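Local atomic coordinates of putative surface-anchored fimbrial subunit (Corynebacterium diphtheriae, PDB entry 3HR6), a protein that forms the shaft of a bacterial pilus as its major pilin, a chain of tandem Ig-like modules stabilised by isopeptide and disulfide bonds. Residues A[164-175]-A[249-260]; A[261-269]-A[418-426]. All coordinates share one frame; numbering follows the deposited sequence.

Contact 1: A[164-175]-A[249-260]; sequences GENVKYRVATKI and DQELVVEFEAPV. With CA (calcium ion), chain B.
With CG between the backbone N and the carbonyl carbon (chi1 66°), Phe256 turns its ring back over Tyr169, whose own CG stands anti to the carbonyl carbon (chi1 -68°). Tyr169 CB makes a CH-pi contact over the Phe256 ring face, 4.2 Å from its centroid, and Tyr169 CD2 reaches Phe256 CZ at 3.7 Å, the ring planes 55° apart. Strands 166-174 and 251-259 form a regular antiparallel ladder, continued past both strand ends by backbone bonds of Gly164 and Ile175; in the five-stranded antiparallel sheet of the Cna-B-like module they lie between strands 148-152 and 206-209. The other face is largely charged, around Ala172 and Val253. Glu255 stands between two cations, with long salt bridges of 3.7 Å from OE1 to Lys168 NZ and from OE2 to Arg170 NE, the latter also water-bridged. Val253 CG1 lies over one face of the Arg170 guanidinium, near its rim. Lys174 NZ meets the anti lone pair of Glu251 OE2 at 2.8 Å. At the opposite end, Glu165 OE1 binds calcium at 2.5 Å alongside two waters, Asp153, Asp155, Gln158 and Gly160. The chemistry is thus two-sided: a buried, mainly aromatic and aliphatic face, and a hydrated charged one whose longer pairs probably bind weakly.

Contact 2: A[261-269]-A[418-426]; sequences TKQPENGQL and ESTNVLVEQ
Leu423 lies with its CB against the turn at Gly267 and its methyls against Gln263. The CB rests 3.8 Å from Gly267 N, against the peptide that follows Asn266. From there CG runs anti to the backbone N (chi1 -178°) and carries the two methyls toward Gln263, whose extended chain crosses the leucine at about a right angle. CD1 touches Gln263 OE1 at 3.6 Å and also reaches Gly267 CA, while CD2 lies 3.7 Å from Gln263 NE2. The methyls thus pack against an amide whose polar atoms are engaged: OE1 accepts from Gly366 N, and NE2 donates to Gln308 OE1, which should limit rotation of the group.

The approach depends on the shape of the turn. Gly267, with positive phi and no side chain, lets its CA come within 3.8 Å of Leu423 CA. A type I beta turn runs from Pro264 to Gly267, closed by the bond from Gly267 N to Pro264 O at 2.9 Å. It overlaps an Asx turn in which Gln268 N donates to Asn266 OD1, also at 2.9 Å, from above the carbonyl plane. Across the contact, Asn266 O receives a bent, weak CA-H...O contact from Val422 CA at 3.2 Å. Gln268, bent at chi2, lays its side chain against the backbone of Asn421.

Strand 302-315 runs between the strands that these segments begin, pairing antiparallel with 268-276 and parallel with 424-432. Gly267 and Val424 both form backbone hydrogen bonds with its Phe306, Leu423 touches its Gln308, and Gln263 reaches Ser365 of strand 361-375; the two segments therefore meet beside strand 302-315, which both strands flank.

Overall arrangement
Following strand 148-152, the chain runs through the calcium-binding residues Asp153 to Gly160 and into contact 1. Residues 164-175 pair with 249-260, closing an excursion of 73 residues that includes strands 187-192, 206-209, 219-226 and 229-236. Contact 2 opens at once: 261-269 continues directly from 249-260, and its partner 418-426 returns only after 148 residues, among them the sheet carrying the disulfide Cys333-Cys393. The two closures are in series, neither nested nor crossed. Their centres lie about 22 Å apart, yet they touch where Leu269 packs on Tyr169 and Val260. Contact 1 knits the Cna-B-like module internally, whereas contact 2 ties that module to strand 424-432 in the C-terminal part of the chain.

Contact 1: A[164-175]-A[249-260]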
# COMPACT_ATOMS: atom_id res chain seq x y z
N GLY A 164 3.07 10.31 19.57
CA GLY A 164 4.25 10.82 20.21
C GLY A 164 5.42 9.87 20.08
O GLY A 164 6.55 10.24 20.41
N GLU A 165 5.14 8.68 19.59
CA GLU A 165 6.18 7.70 19.28
C GLU A 165 6.21 7.42 17.76
O GLU A 165 5.39 7.90 16.99
CB GLU A 165 5.85 6.39 20.00
CG GLU A 165 5.86 6.50 21.54
CD GLU A 165 6.46 5.26 22.19
OE1 GLU A 165 6.02 4.14 21.91
OE2 GLU A 165 7.37 5.42 23.02
N ASN A 166 7.19 6.63 17.36
CA ASN A 166 7.30 6.21 15.99
C ASN A 166 6.73 4.82 15.74
O ASN A 166 6.81 3.92 16.57
CB ASN A 166 8.75 6.21 15.56
CG ASN A 166 9.40 7.55 15.71
OD1 ASN A 166 8.90 8.57 15.23
ND2 ASN A 166 10.52 7.59 16.42
N VAL A 167 6.15 4.69 14.55
CA VAL A 167 5.75 3.41 13.99
C VAL A 167 6.81 3.00 13.01
O VAL A 167 7.51 3.84 12.44
CB VAL A 167 4.35 3.49 13.32
CG1 VAL A 167 4.29 4.56 12.13
CG2 VAL A 167 3.84 2.08 12.87
N LYS A 168 6.91 1.70 12.79
CA LYS A 168 7.75 1.15 11.74
C LYS A 168 6.88 0.26 10.86
O LYS A 168 6.04 -0.47 11.35
CB LYS A 168 8.87 0.34 12.35
CG LYS A 168 9.82 -0.33 11.35
CD LYS A 168 11.07 -0.78 12.07
CE LYS A 168 11.90 -1.66 11.26
NZ LYS A 168 13.09 -2.12 12.05
N TYR A 169 7.06 0.38 9.55
CA TYR A 169 6.40 -0.48 8.59
C TYR A 169 7.40 -1.27 7.80
O TYR A 169 8.51 -0.83 7.57
CB TYR A 169 5.54 0.31 7.65
CG TYR A 169 4.35 0.95 8.26
CD1 TYR A 169 3.37 0.19 8.86
CD2 TYR A 169 4.21 2.31 8.26
CE1 TYR A 169 2.23 0.82 9.45
CE2 TYR A 169 3.11 2.93 8.79
CZ TYR A 169 2.14 2.17 9.40
OH TYR A 169 1.10 2.89 9.94
N ARG A 170 6.98 -2.45 7.40
CA ARG A 170 7.78 -3.39 6.62
C ARG A 170 6.89 -3.85 5.48
O ARG A 170 5.77 -4.32 5.69
CB ARG A 170 8.19 -4.57 7.47
CG ARG A 170 8.98 -5.60 6.74
CD ARG A 170 9.16 -6.79 7.60
NE ARG A 170 10.14 -7.72 7.07
CZ ARG A 170 9.89 -8.72 6.24
NH1 ARG A 170 8.66 -8.97 5.81
NH2 ARG A 170 10.91 -9.51 5.83
N VAL A 171 7.40 -3.68 4.26
CA VAL A 171 6.71 -4.06 3.04
C VAL A 171 7.56 -5.06 2.28
O VAL A 171 8.68 -4.74 1.79
CB VAL A 171 6.43 -2.84 2.11
CG1 VAL A 171 5.72 -3.33 0.78
CG2 VAL A 171 5.60 -1.80 2.82
N ALA A 172 7.07 -6.29 2.20
CA ALA A 172 7.79 -7.38 1.55
C ALA A 172 7.14 -7.71 0.19
O ALA A 172 5.98 -8.13 0.18
CB ALA A 172 7.79 -8.57 2.40
N THR A 173 7.88 -7.49 -0.89
CA THR A 173 7.38 -7.68 -2.26
C THR A 173 8.13 -8.77 -2.92
O THR A 173 9.34 -8.76 -2.96
CB THR A 173 7.56 -6.37 -3.07
OG1 THR A 173 6.84 -5.32 -2.42
CG2 THR A 173 7.14 -6.48 -4.54
N LYS A 174 7.40 -9.72 -3.49
CA LYS A 174 8.00 -10.81 -4.21
C LYS A 174 8.37 -10.38 -5.61
O LYS A 174 7.58 -9.69 -6.25
CB LYS A 174 7.02 -11.98 -4.26
CG LYS A 174 6.96 -12.60 -2.90
CD LYS A 174 6.22 -13.86 -2.74
CE LYS A 174 6.41 -14.40 -1.28
NZ LYS A 174 7.79 -14.89 -0.83
N ILE A 175 9.57 -10.78 -6.05
CA ILE A 175 9.96 -10.55 -7.43
C ILE A 175 9.38 -11.68 -8.27
O ILE A 175 9.76 -12.83 -8.07
CB ILE A 175 11.50 -10.51 -7.62
CG1 ILE A 175 12.13 -9.52 -6.65
CG2 ILE A 175 11.82 -10.19 -9.08
CD1 ILE A 175 11.60 -8.10 -6.77
N ASP A 249 11.44 -14.79 -7.28
CA ASP A 249 10.91 -15.33 -6.04
C ASP A 249 11.60 -14.86 -4.76
O ASP A 249 11.20 -15.26 -3.67
CB ASP A 249 10.79 -16.85 -6.09
CG ASP A 249 9.92 -17.31 -7.23
OD1 ASP A 249 8.83 -16.74 -7.42
OD2 ASP A 249 10.36 -18.20 -7.96
N GLN A 250 12.61 -14.00 -4.90
CA GLN A 250 13.19 -13.31 -3.73
C GLN A 250 12.29 -12.16 -3.32
O GLN A 250 11.40 -11.75 -4.06
CB GLN A 250 14.62 -12.81 -4.07
CG GLN A 250 15.56 -13.93 -4.39
CD GLN A 250 16.94 -13.43 -4.73
OE1 GLN A 250 17.26 -12.28 -4.45
NE2 GLN A 250 17.75 -14.27 -5.34
N GLU A 251 12.50 -11.63 -2.11
CA GLU A 251 11.71 -10.50 -1.63
C GLU A 251 12.56 -9.26 -1.64
O GLU A 251 13.73 -9.28 -1.27
CB GLU A 251 11.16 -10.73 -0.24
CG GLU A 251 10.15 -11.84 -0.26
CD GLU A 251 9.53 -12.12 1.07
OE1 GLU A 251 9.94 -11.55 2.12
OE2 GLU A 251 8.62 -12.97 1.04
N LEU A 252 11.95 -8.20 -2.14
CA LEU A 252 12.41 -6.86 -1.96
C LEU A 252 11.73 -6.34 -0.71
O LEU A 252 10.50 -6.23 -0.72
CB LEU A 252 12.01 -6.04 -3.19
CG LEU A 252 12.42 -4.57 -3.14
CD1 LEU A 252 13.90 -4.45 -3.29
CD2 LEU A 252 11.66 -3.74 -4.24
N VAL A 253 12.46 -5.96 0.33
CA VAL A 253 11.88 -5.54 1.59
C VAL A 253 12.25 -4.10 1.85
O VAL A 253 13.41 -3.79 1.79
CB VAL A 253 12.34 -6.42 2.77
CG1 VAL A 253 11.72 -5.90 4.09
CG2 VAL A 253 11.97 -7.92 2.49
N VAL A 254 11.24 -3.25 1.99
CA VAL A 254 11.37 -1.86 2.33
C VAL A 254 10.90 -1.73 3.76
O VAL A 254 9.77 -2.18 4.10
CB VAL A 254 10.51 -0.98 1.41
CG1 VAL A 254 10.54 0.52 1.83
CG2 VAL A 254 10.97 -1.19 -0.04
N GLU A 255 11.74 -1.15 4.61
CA GLU A 255 11.33 -0.79 5.95
C GLU A 255 11.53 0.67 6.20
O GLU A 255 12.45 1.26 5.68
CB GLU A 255 12.09 -1.57 7.00
CG GLU A 255 11.72 -3.03 6.98
CD GLU A 255 12.34 -3.78 8.16
OE1 GLU A 255 13.45 -3.42 8.61
OE2 GLU A 255 11.69 -4.73 8.64
N PHE A 256 10.63 1.26 6.98
CA PHE A 256 10.80 2.64 7.39
C PHE A 256 10.07 2.93 8.69
O PHE A 256 9.14 2.22 9.07
CB PHE A 256 10.34 3.58 6.26
CG PHE A 256 8.87 3.51 5.96
CD1 PHE A 256 7.98 4.42 6.50
CD2 PHE A 256 8.37 2.53 5.08
CE1 PHE A 256 6.61 4.33 6.18
CE2 PHE A 256 7.01 2.44 4.78
CZ PHE A 256 6.14 3.36 5.31
N GLU A 257 10.52 4.00 9.33
CA GLU A 257 9.87 4.53 10.52
C GLU A 257 9.26 5.91 10.21
O GLU A 257 9.76 6.65 9.36
CB GLU A 257 10.83 4.65 11.68
CG GLU A 257 11.35 3.34 12.20
CD GLU A 257 12.12 3.49 13.51
OE1 GLU A 257 11.87 4.47 14.25
OE2 GLU A 257 12.97 2.63 13.81
N ALA A 258 8.17 6.22 10.89
CA ALA A 258 7.63 7.57 10.85
C ALA A 258 6.98 7.93 12.17
O ALA A 258 6.49 7.04 12.86
CB ALA A 258 6.62 7.69 9.74
N PRO A 259 6.96 9.23 12.50
CA PRO A 259 6.32 9.63 13.75
C PRO A 259 4.79 9.60 13.69
O PRO A 259 4.17 10.04 12.73
CB PRO A 259 6.87 11.03 14.00
CG PRO A 259 7.32 11.52 12.76
CD PRO A 259 7.72 10.32 11.90
N VAL A 260 4.19 9.04 14.73
CA VAL A 260 2.74 9.10 14.84
C VAL A 260 2.42 10.45 15.47
O VAL A 260 2.69 10.63 16.65
CB VAL A 260 2.16 7.91 15.67
CG1 VAL A 260 0.66 8.00 15.76
CG2 VAL A 260 2.53 6.56 15.04
CA CA B . 6.93 1.82 21.35
O HOH W 1 5.48 11.21 17.26
O HOH W 2 8.50 3.13 22.97
O HOH W 3 7.83 3.42 19.46
O HOH W 4 14.38 0.86 12.22
O HOH W 5 8.68 -11.48 4.57
O HOH W 6 12.02 -11.34 3.41
O HOH W 7 12.79 -6.94 7.94
O HOH W 8 8.79 -3.99 -0.89

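Contact 2: A[261-269]-A[418-426]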
# COMPACT_ATOMS: atom_id res chain seq x y z
N THR A 261 1.82 11.37 14.74
CA THR A 261 1.74 12.76 15.21
C THR A 261 0.38 13.13 15.75
O THR A 261 0.27 14.12 16.49
CB THR A 261 2.12 13.81 14.15
OG1 THR A 261 1.07 13.94 13.18
CG2 THR A 261 3.39 13.42 13.43
N LYS A 262 -0.64 12.35 15.41
CA LYS A 262 -1.97 12.67 15.90
C LYS A 262 -2.86 11.47 15.86
O LYS A 262 -2.64 10.54 15.08
CB LYS A 262 -2.60 13.82 15.14
CG LYS A 262 -2.79 13.58 13.69
CD LYS A 262 -3.04 14.89 12.95
CE LYS A 262 -3.30 14.69 11.47
NZ LYS A 262 -3.68 16.01 10.82
N GLN A 263 -3.90 11.54 16.68
CA GLN A 263 -4.84 10.46 16.76
C GLN A 263 -5.71 10.47 15.51
O GLN A 263 -6.33 11.50 15.19
CB GLN A 263 -5.75 10.67 17.97
CG GLN A 263 -6.90 9.67 18.07
CD GLN A 263 -7.71 9.89 19.33
OE1 GLN A 263 -7.51 9.20 20.35
NE2 GLN A 263 -8.61 10.82 19.26
N PRO A 264 -5.83 9.31 14.85
CA PRO A 264 -6.78 9.25 13.75
C PRO A 264 -8.19 9.53 14.28
O PRO A 264 -8.58 8.96 15.33
CB PRO A 264 -6.67 7.80 13.26
CG PRO A 264 -5.42 7.34 13.72
CD PRO A 264 -5.15 8.03 15.04
N GLU A 265 -8.89 10.39 13.59
CA GLU A 265 -10.26 10.77 14.01
C GLU A 265 -11.20 9.58 14.14
O GLU A 265 -12.08 9.60 15.02
CB GLU A 265 -10.83 11.81 13.08
CG GLU A 265 -10.10 13.13 13.22
CD GLU A 265 -10.84 14.25 12.56
OE1 GLU A 265 -11.56 14.97 13.27
OE2 GLU A 265 -10.73 14.39 11.31
N ASN A 266 -10.98 8.55 13.32
CA ASN A 266 -11.86 7.37 13.38
C ASN A 266 -11.15 6.22 14.05
O ASN A 266 -11.56 5.08 13.88
CB ASN A 266 -12.31 6.99 11.98
CG ASN A 266 -11.16 6.58 11.10
OD1 ASN A 266 -10.00 6.59 11.51
ND2 ASN A 266 -11.48 6.22 9.83
N GLY A 267 -10.05 6.52 14.75
CA GLY A 267 -9.21 5.52 15.37
C GLY A 267 -8.35 4.66 14.50
O GLY A 267 -7.60 3.89 15.03
N GLN A 268 -8.45 4.80 13.17
CA GLN A 268 -7.81 3.89 12.26
C GLN A 268 -6.55 4.52 11.66
O GLN A 268 -6.66 5.46 10.88
CB GLN A 268 -8.76 3.52 11.13
CG GLN A 268 -10.17 3.18 11.58
CD GLN A 268 -10.20 2.09 12.62
OE1 GLN A 268 -10.56 2.32 13.83
NE2 GLN A 268 -9.83 0.89 12.18
N LEU A 269 -5.39 3.99 12.04
CA LEU A 269 -4.11 4.36 11.43
C LEU A 269 -3.82 3.23 10.43
O LEU A 269 -3.31 2.14 10.79
CB LEU A 269 -3.01 4.50 12.46
CG LEU A 269 -1.67 4.90 11.91
CD1 LEU A 269 -1.58 6.37 11.58
CD2 LEU A 269 -0.61 4.56 12.95
N GLU A 418 -10.04 -7.30 16.03
CA GLU A 418 -10.02 -7.33 14.58
C GLU A 418 -11.19 -6.61 13.91
O GLU A 418 -11.04 -6.12 12.81
CB GLU A 418 -9.92 -8.77 14.05
CG GLU A 418 -11.16 -9.62 14.30
CD GLU A 418 -10.90 -11.14 14.20
OE1 GLU A 418 -9.73 -11.58 14.16
OE2 GLU A 418 -11.89 -11.89 14.16
N SER A 419 -12.32 -6.54 14.58
CA SER A 419 -13.48 -5.83 14.04
C SER A 419 -13.51 -4.32 14.26
O SER A 419 -14.36 -3.65 13.68
CB SER A 419 -14.78 -6.42 14.56
OG SER A 419 -15.16 -5.92 15.85
N THR A 420 -12.65 -3.80 15.13
CA THR A 420 -12.67 -2.38 15.52
C THR A 420 -12.52 -1.53 14.28
O THR A 420 -11.55 -1.68 13.59
CB THR A 420 -11.56 -2.10 16.53
OG1 THR A 420 -11.86 -2.93 17.66
CG2 THR A 420 -11.54 -0.64 16.97
N ASN A 421 -13.47 -0.64 14.03
CA ASN A 421 -13.32 0.26 12.88
C ASN A 421 -13.76 1.70 13.15
O ASN A 421 -13.94 2.48 12.22
CB ASN A 421 -14.04 -0.32 11.65
CG ASN A 421 -15.54 -0.50 11.81
OD1 ASN A 421 -16.17 -0.23 12.85
ND2 ASN A 421 -16.13 -1.00 10.74
N VAL A 422 -13.95 2.02 14.42
CA VAL A 422 -14.14 3.39 14.89
C VAL A 422 -13.23 3.61 16.12
O VAL A 422 -12.68 2.66 16.67
CB VAL A 422 -15.59 3.65 15.21
CG1 VAL A 422 -16.45 3.45 13.99
CG2 VAL A 422 -16.06 2.80 16.39
N LEU A 423 -13.09 4.87 16.52
CA LEU A 423 -12.28 5.21 17.67
C LEU A 423 -12.82 4.52 18.92
O LEU A 423 -14.01 4.57 19.20
CB LEU A 423 -12.24 6.73 17.84
CG LEU A 423 -11.40 7.28 18.98
CD1 LEU A 423 -9.94 7.11 18.67
CD2 LEU A 423 -11.72 8.73 19.22
N VAL A 424 -11.96 3.87 19.67
CA VAL A 424 -12.40 3.22 20.90
C VAL A 424 -12.37 4.28 22.00
O VAL A 424 -11.38 4.97 22.16
CB VAL A 424 -11.48 2.06 21.27
CG1 VAL A 424 -11.91 1.47 22.58
CG2 VAL A 424 -11.48 0.98 20.18
N GLU A 425 -13.47 4.43 22.72
CA GLU A 425 -13.55 5.44 23.76
C GLU A 425 -14.01 4.87 25.07
O GLU A 425 -14.80 3.92 25.13
CB GLU A 425 -14.48 6.56 23.31
CG GLU A 425 -13.86 7.28 22.13
CD GLU A 425 -14.45 8.64 21.94
OE1 GLU A 425 -15.23 8.77 20.98
OE2 GLU A 425 -14.12 9.56 22.77
N GLN A 426 -13.57 5.48 26.15
CA GLN A 426 -14.18 5.21 27.44
C GLN A 426 -14.28 6.54 28.17
O GLN A 426 -13.29 7.26 28.22
CB GLN A 426 -13.31 4.23 28.22
CG GLN A 426 -13.90 3.75 29.51
CD GLN A 426 -15.22 3.04 29.29
OE1 GLN A 426 -16.25 3.53 29.71
NE2 GLN A 426 -15.19 1.93 28.59